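PDB 6RO8: cytochrome P450 RhF from Acinetobacter radioresistens, which probably acts as a heme-dependent monooxygenase that inserts oxygen into organic substrates, this chain being the heme domain of a longer, self-sufficient P450. Local coordinates for residues I75-E89 and A319-S331. Residues are numbered along the deposited sequence; the frame is centred on the assembly and turned at random.
Sequences IFRDPITFSACNALE and AWRRQVTTESEVS. With HEM (protoporphyrin IX containing Fe), chain B; HIS (histidine), chain C.
Arg322 runs between Phe76 and Ala84 to reach the heme. Its chain bends about CB-CG (chi2 -56°), its CG packing on Ile75 CG2, and the guanidinium stands nearly perpendicular to the Phe76 ring, with Arg322 NH2 at the ring edge, 3.4 Å from Phe76 CD1. Ala84 CB lies over one guanidinium face. Arg322 NH2 gives a nearly straight bond (165°) to heme propionate oxygen O1A, 2.9 Å away, and NH1 bonds to Arg321 O; together the two bonds help fix the guanidinium's rotation. His379 and Arg126 also hydrogen-bond to the heme. Strand 82-83 forms the edge of the mixed beta-sheet of the P450 fold, pairing antiparallel with strand 320-324 through reciprocal Ser83 and Gln323 backbone bonds. On one side of this pairing the Phe82 ring is sandwiched between Thr81 CB and Ile75 CG1, with Val324 CG2 in plane at its edge and Val330 CG2 3.8 Å from Phe82 CZ. Arg321 instead turns to the loop following strand 82-83: it grips Glu89 O end-on, Arg321 NH1 and NH2 each at 2.8 Å, with Asn86 O 3.2 Å above the centre of one guanidinium face. Trp320 has Ala87 O over one face and heme methyl CMA over the other; Trp320 CH2 lies 3.2 Å from CB of the bound histidine.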
loop_
_atom_site.group_PDB
_atom_site.type_symbol
_atom_site.label_atom_id
_atom_site.label_comp_id
_atom_site.label_asym_id
_atom_site.label_seq_id
_atom_site.Cartn_x
_atom_site.Cartn_y
_atom_site.Cartn_z
ATOM N N ILE A 75 -8.786 8.862 14.239
ATOM C CA ILE A 75 -9.666 8.792 13.077
ATOM C C ILE A 75 -9.824 7.346 12.585
ATOM O O ILE A 75 -10.936 6.915 12.233
ATOM C CB ILE A 75 -9.154 9.760 11.991
ATOM C CG1 ILE A 75 -9.306 11.204 12.485
ATOM C CG2 ILE A 75 -9.904 9.586 10.673
ATOM C CD1 ILE A 75 -8.163 12.133 12.109
ATOM N N PHE A 76 -8.735 6.565 12.578
ATOM C CA PHE A 76 -8.841 5.155 12.207
ATOM C C PHE A 76 -9.798 4.408 13.128
ATOM O O PHE A 76 -10.532 3.516 12.683
ATOM C CB PHE A 76 -7.474 4.489 12.265
ATOM C CG PHE A 76 -6.726 4.504 10.980
ATOM C CD1 PHE A 76 -7.294 3.994 9.824
ATOM C CD2 PHE A 76 -5.424 4.996 10.929
ATOM C CE1 PHE A 76 -6.585 3.992 8.619
ATOM C CE2 PHE A 76 -4.706 4.986 9.732
ATOM C CZ PHE A 76 -5.293 4.488 8.578
ATOM N N ARG A 77 -9.802 4.761 14.419
ATOM C CA ARG A 77 -10.536 4.010 15.431
ATOM C C ARG A 77 -12.056 4.170 15.312
ATOM O O ARG A 77 -12.796 3.308 15.793
ATOM C CB ARG A 77 -10.050 4.447 16.815
ATOM C CG ARG A 77 -10.620 3.655 17.974
ATOM C CD ARG A 77 -9.744 3.739 19.224
ATOM N NE ARG A 77 -9.017 5.001 19.322
ATOM C CZ ARG A 77 -7.915 5.176 20.048
ATOM N NH1 ARG A 77 -7.408 4.165 20.744
ATOM N NH2 ARG A 77 -7.322 6.366 20.080
ATOM N N ASP A 78 -12.540 5.232 14.667
ATOM C CA ASP A 78 -13.967 5.534 14.559
ATOM C C ASP A 78 -14.377 5.488 13.092
ATOM O O ASP A 78 -14.297 6.502 12.380
ATOM C CB ASP A 78 -14.263 6.898 15.184
ATOM C CG ASP A 78 -15.738 7.287 15.116
ATOM O OD1 ASP A 78 -16.540 6.541 14.525
ATOM O OD2 ASP A 78 -16.094 8.359 15.657
ATOM N N PRO A 79 -14.839 4.340 12.598
ATOM C CA PRO A 79 -15.237 4.244 11.191
ATOM C C PRO A 79 -16.688 4.593 10.928
ATOM O O PRO A 79 -17.113 4.528 9.771
ATOM C CB PRO A 79 -14.972 2.765 10.869
ATOM C CG PRO A 79 -15.223 2.064 12.150
ATOM C CD PRO A 79 -14.935 3.037 13.278
ATOM N N ILE A 80 -17.466 4.931 11.952
ATOM C CA ILE A 80 -18.798 5.450 11.676
ATOM C C ILE A 80 -18.721 6.941 11.353
ATOM O O ILE A 80 -19.193 7.382 10.299
ATOM C CB ILE A 80 -19.769 5.121 12.836
ATOM C CG1 ILE A 80 -19.184 5.493 14.197
ATOM C CG2 ILE A 80 -20.060 3.616 12.857
ATOM C CD1 ILE A 80 -20.163 6.181 15.168
ATOM N N THR A 81 -18.041 7.721 12.199
ATOM C CA THR A 81 -17.798 9.128 11.879
ATOM C C THR A 81 -16.917 9.280 10.646
ATOM O O THR A 81 -17.262 10.010 9.709
ATOM C CB THR A 81 -17.140 9.832 13.058
ATOM O OG1 THR A 81 -17.717 9.344 14.274
ATOM C CG2 THR A 81 -17.368 11.333 12.953
ATOM N N PHE A 82 -15.760 8.620 10.640
ATOM C CA PHE A 82 -14.789 8.733 9.555
ATOM C C PHE A 82 -14.836 7.447 8.750
ATOM O O PHE A 82 -14.283 6.424 9.161
ATOM C CB PHE A 82 -13.402 9.016 10.111
ATOM C CG PHE A 82 -13.411 10.045 11.175
ATOM C CD1 PHE A 82 -13.634 11.370 10.858
ATOM C CD2 PHE A 82 -13.247 9.687 12.498
ATOM C CE1 PHE A 82 -13.666 12.324 11.833
ATOM C CE2 PHE A 82 -13.280 10.639 13.476
ATOM C CZ PHE A 82 -13.493 11.965 13.142
ATOM N N SER A 83 -15.491 7.501 7.605
ATOM C CA SER A 83 -15.732 6.298 6.835
ATOM C C SER A 83 -14.713 6.155 5.710
ATOM O O SER A 83 -14.120 7.127 5.230
ATOM C CB SER A 83 -17.142 6.298 6.254
ATOM O OG SER A 83 -17.138 6.695 4.892
ATOM N N ALA A 84 -14.549 4.914 5.281
ATOM C CA ALA A 84 -13.570 4.516 4.291
ATOM C C ALA A 84 -14.063 4.681 2.865
ATOM O O ALA A 84 -13.351 4.276 1.942
ATOM C CB ALA A 84 -13.177 3.055 4.526
ATOM N N CYS A 85 -15.253 5.267 2.665
ATOM C CA CYS A 85 -15.894 5.239 1.350
ATOM C C CYS A 85 -15.003 5.841 0.271
ATOM O O CYS A 85 -14.962 5.335 -0.856
ATOM C CB CYS A 85 -17.245 5.949 1.410
ATOM S SG CYS A 85 -17.218 7.713 1.850
ATOM N N ASN A 86 -14.229 6.859 0.609
ATOM C CA ASN A 86 -13.353 7.483 -0.363
ATOM C C ASN A 86 -11.989 6.804 -0.482
ATOM O O ASN A 86 -11.151 7.299 -1.241
ATOM C CB ASN A 86 -13.158 8.962 -0.010
ATOM C CG ASN A 86 -12.441 9.149 1.312
ATOM O OD1 ASN A 86 -12.465 8.266 2.181
ATOM N ND2 ASN A 86 -11.772 10.278 1.463
ATOM N N ALA A 87 -11.742 5.685 0.212
ATOM C CA ALA A 87 -10.389 5.129 0.242
ATOM C C ALA A 87 -9.891 4.734 -1.146
ATOM O O ALA A 87 -8.676 4.722 -1.378
ATOM C CB ALA A 87 -10.314 3.927 1.190
ATOM N N LEU A 88 -10.795 4.406 -2.074
ATOM C CA LEU A 88 -10.397 4.060 -3.436
ATOM C C LEU A 88 -10.957 5.040 -4.458
ATOM O O LEU A 88 -10.928 4.773 -5.668
ATOM C CB LEU A 88 -10.825 2.636 -3.781
ATOM C CG LEU A 88 -10.261 1.512 -2.910
ATOM C CD1 LEU A 88 -10.940 0.215 -3.313
ATOM C CD2 LEU A 88 -8.697 1.398 -3.000
ATOM N N GLU A 89 -11.438 6.183 -3.984
ATOM C CA GLU A 89 -11.993 7.212 -4.840
ATOM C C GLU A 89 -10.907 7.896 -5.662
ATOM O O GLU A 89 -9.784 8.103 -5.197
ATOM C CB GLU A 89 -12.726 8.213 -3.960
ATOM C CG GLU A 89 -13.298 9.451 -4.620
ATOM C CD GLU A 89 -13.833 10.387 -3.573
ATOM O OE1 GLU A 89 -13.073 11.265 -3.115
ATOM O OE2 GLU A 89 -14.995 10.209 -3.166
ATOM N N ALA A 319 0.041 7.559 3.102
ATOM C CA ALA A 319 -1.145 8.370 3.368
ATOM C C ALA A 319 -2.384 7.597 2.937
ATOM O O ALA A 319 -2.434 7.081 1.819
ATOM C CB ALA A 319 -1.084 9.697 2.618
ATOM N N TRP A 320 -3.376 7.518 3.812
ATOM C CA TRP A 320 -4.656 6.900 3.506
ATOM C C TRP A 320 -5.764 7.927 3.767
ATOM O O TRP A 320 -5.514 9.028 4.274
ATOM C CB TRP A 320 -4.839 5.611 4.328
ATOM C CG TRP A 320 -5.605 4.536 3.620
ATOM C CD1 TRP A 320 -6.751 3.923 4.062
ATOM C CD2 TRP A 320 -5.297 3.937 2.350
ATOM N NE1 TRP A 320 -7.181 2.989 3.141
ATOM C CE2 TRP A 320 -6.309 2.976 2.084
ATOM C CE3 TRP A 320 -4.279 4.127 1.404
ATOM C CZ2 TRP A 320 -6.321 2.196 0.923
ATOM C CZ3 TRP A 320 -4.306 3.363 0.237
ATOM C CH2 TRP A 320 -5.317 2.401 0.015
ATOM N N ARG A 321 -7.000 7.593 3.408
ATOM C CA ARG A 321 -8.040 8.612 3.326
ATOM C C ARG A 321 -9.303 8.216 4.086
ATOM O O ARG A 321 -9.645 7.028 4.221
ATOM C CB ARG A 321 -8.392 8.904 1.874
ATOM C CG ARG A 321 -7.258 9.519 1.070
ATOM C CD ARG A 321 -7.720 9.783 -0.355
ATOM N NE ARG A 321 -7.771 8.557 -1.136
ATOM C CZ ARG A 321 -8.325 8.442 -2.338
ATOM N NH1 ARG A 321 -8.923 9.502 -2.928
ATOM N NH2 ARG A 321 -8.281 7.255 -2.945
ATOM N N ARG A 322 -9.998 9.235 4.583
ATOM C CA ARG A 322 -11.276 9.059 5.247
ATOM C C ARG A 322 -12.215 10.155 4.771
ATOM O O ARG A 322 -11.775 11.210 4.301
ATOM C CB ARG A 322 -11.139 9.104 6.784
ATOM C CG ARG A 322 -10.544 7.855 7.393
ATOM C CD ARG A 322 -11.353 6.644 6.985
ATOM N NE ARG A 322 -10.941 5.430 7.688
ATOM C CZ ARG A 322 -10.244 4.439 7.136
ATOM N NH1 ARG A 322 -9.865 4.522 5.869
ATOM N NH2 ARG A 322 -9.939 3.364 7.848
ATOM N N GLN A 323 -13.515 9.902 4.885
ATOM C CA GLN A 323 -14.525 10.917 4.616
ATOM C C GLN A 323 -15.408 11.075 5.837
ATOM O O GLN A 323 -15.772 10.089 6.478
ATOM C CB GLN A 323 -15.395 10.584 3.411
ATOM C CG GLN A 323 -16.078 11.829 2.866
ATOM C CD GLN A 323 -16.788 11.609 1.556
ATOM O OE1 GLN A 323 -16.162 11.353 0.530
ATOM N NE2 GLN A 323 -18.110 11.725 1.578
ATOM N N VAL A 324 -15.741 12.313 6.151
ATOM C CA VAL A 324 -16.498 12.641 7.352
ATOM C C VAL A 324 -17.994 12.553 7.043
ATOM O O VAL A 324 -18.476 13.102 6.037
ATOM C CB VAL A 324 -16.096 14.033 7.870
ATOM C CG1 VAL A 324 -16.933 14.451 9.067
ATOM C CG2 VAL A 324 -14.600 14.043 8.207
ATOM N N THR A 325 -18.728 11.845 7.905
ATOM C CA THR A 325 -20.137 11.537 7.692
ATOM C C THR A 325 -21.080 12.378 8.545
ATOM O O THR A 325 -22.234 12.580 8.153
ATOM C CB THR A 325 -20.391 10.056 7.982
ATOM O OG1 THR A 325 -19.897 9.748 9.292
ATOM C CG2 THR A 325 -19.677 9.174 6.953
ATOM N N THR A 326 -20.635 12.840 9.713
ATOM C CA THR A 326 -21.359 13.830 10.498
ATOM C C THR A 326 -20.341 14.810 11.048
ATOM O O THR A 326 -19.161 14.483 11.163
ATOM C CB THR A 326 -22.154 13.198 11.650
ATOM O OG1 THR A 326 -22.915 14.215 12.335
ATOM C CG2 THR A 326 -21.203 12.516 12.624
ATOM N N GLU A 327 -20.779 16.022 11.387
ATOM C CA GLU A 327 -19.782 16.940 11.913
ATOM C C GLU A 327 -19.198 16.372 13.202
ATOM O O GLU A 327 -19.831 15.591 13.921
ATOM C CB GLU A 327 -20.321 18.360 12.122
ATOM C CG GLU A 327 -21.774 18.548 12.432
ATOM C CD GLU A 327 -22.087 20.025 12.700
ATOM O OE1 GLU A 327 -23.275 20.388 12.832
ATOM O OE2 GLU A 327 -21.121 20.826 12.765
ATOM N N SER A 328 -17.951 16.736 13.451
ATOM C CA SER A 328 -17.082 16.032 14.379
ATOM C C SER A 328 -15.900 16.946 14.640
ATOM O O SER A 328 -15.692 17.935 13.932
ATOM C CB SER A 328 -16.630 14.698 13.787
ATOM O OG SER A 328 -16.282 14.871 12.420
ATOM N N GLU A 329 -15.114 16.608 15.651
ATOM C CA GLU A 329 -13.891 17.367 15.815
ATOM C C GLU A 329 -12.777 16.471 16.340
ATOM O O GLU A 329 -13.011 15.492 17.054
ATOM C CB GLU A 329 -14.114 18.584 16.708
ATOM C CG GLU A 329 -14.534 18.273 18.118
ATOM C CD GLU A 329 -13.335 18.041 19.012
ATOM O OE1 GLU A 329 -13.178 16.915 19.536
ATOM O OE2 GLU A 329 -12.529 18.983 19.167
ATOM N N VAL A 330 -11.558 16.812 15.939
ATOM C CA VAL A 330 -10.343 16.112 16.331
ATOM C C VAL A 330 -9.343 17.184 16.740
ATOM O O VAL A 330 -9.089 18.116 15.970
ATOM C CB VAL A 330 -9.787 15.239 15.186
ATOM C CG1 VAL A 330 -8.532 14.495 15.604
ATOM C CG2 VAL A 330 -10.858 14.262 14.709
ATOM N N SER A 331 -8.821 17.084 17.958
ATOM C CA SER A 331 -7.802 18.002 18.482
ATOM C C SER A 331 -8.084 19.466 18.134
ATOM O O SER A 331 -7.224 20.184 17.615
ATOM C CB SER A 331 -6.415 17.606 17.984
ATOM O OG SER A 331 -5.910 16.523 18.735
HETATM C CHA HEM B . -6.232 -2.853 4.247
HETATM C CHB HEM B . -1.588 -1.460 3.819
HETATM C CHC HEM B . -0.373 -5.766 1.881
HETATM C CHD HEM B . -5.092 -6.923 1.894
HETATM C C1A HEM B . -5.091 -2.081 4.291
HETATM C C2A HEM B . -4.980 -0.708 4.750
HETATM C C3A HEM B . -3.712 -0.329 4.631
HETATM C C4A HEM B . -2.949 -1.437 4.084
HETATM C CMA HEM B . -3.170 1.064 5.015
HETATM C CAA HEM B . -6.127 0.171 5.300
HETATM C CBA HEM B . -6.044 0.111 6.812
HETATM C CGA HEM B . -7.173 0.866 7.460
HETATM O O1A HEM B . -8.002 1.465 6.732
HETATM O O2A HEM B . -7.233 0.857 8.712
HETATM C C1B HEM B . -0.849 -2.520 3.349
HETATM C C2B HEM B . 0.599 -2.580 3.292
HETATM C C3B HEM B . 0.939 -3.769 2.740
HETATM C C4B HEM B . -0.285 -4.499 2.440
HETATM C CMB HEM B . 1.522 -1.435 3.790
HETATM C CAB HEM B . 2.337 -4.371 2.465
HETATM C CBB HEM B . 3.492 -3.880 2.916
HETATM C C1C HEM B . -1.547 -6.467 1.709
HETATM C C2C HEM B . -1.715 -7.788 1.128
HETATM C C3C HEM B . -3.036 -8.082 1.150
HETATM C C4C HEM B . -3.730 -6.971 1.737
HETATM C CMC HEM B . -0.548 -8.654 0.607
HETATM C CAC HEM B . -3.825 -9.333 0.676
HETATM C CBC HEM B . -3.237 -10.379 0.092
HETATM C C1D HEM B . -5.819 -5.929 2.500
HETATM C C2D HEM B . -7.252 -5.919 2.676
HETATM C C3D HEM B . -7.572 -4.810 3.332
HETATM C C4D HEM B . -6.349 -4.062 3.599
HETATM C CMD HEM B . -8.250 -6.995 2.193
HETATM C CAD HEM B . -9.018 -4.404 3.699
HETATM C CBD HEM B . -9.453 -4.975 5.041
HETATM C CGD HEM B . -10.642 -4.190 5.548
HETATM O O1D HEM B . -11.085 -3.261 4.840
HETATM O O2D HEM B . -11.150 -4.473 6.662
HETATM N NA HEM B . -3.837 -2.481 3.880
HETATM N NB HEM B . -1.350 -3.702 2.823
HETATM N NC HEM B . -2.803 -6.006 2.062
HETATM N ND HEM B . -5.300 -4.781 3.079
HETATM FE FE HEM B . -3.310 -4.276 2.952
HETATM N N HIS C . -4.257 -0.778 -2.339
HETATM C CA HIS C . -3.688 -0.695 -0.998
HETATM C C HIS C . -2.651 -1.791 -0.769
HETATM O O HIS C . -2.156 -1.941 0.356
HETATM C CB HIS C . -4.791 -0.786 0.057
HETATM C CG HIS C . -5.852 -1.791 -0.263
HETATM N ND1 HIS C . -6.247 -2.768 0.629
HETATM C CD2 HIS C . -6.601 -1.974 -1.376
HETATM C CE1 HIS C . -7.194 -3.507 0.078
HETATM N NE2 HIS C . -7.428 -3.046 -1.138
HETATM O OXT HIS C . -2.300 -2.529 -1.690
HETATM O O HOH W 1 -6.715 6.328 -0.786
HETATM O O HOH W 2 -3.845 -3.299 0.937
#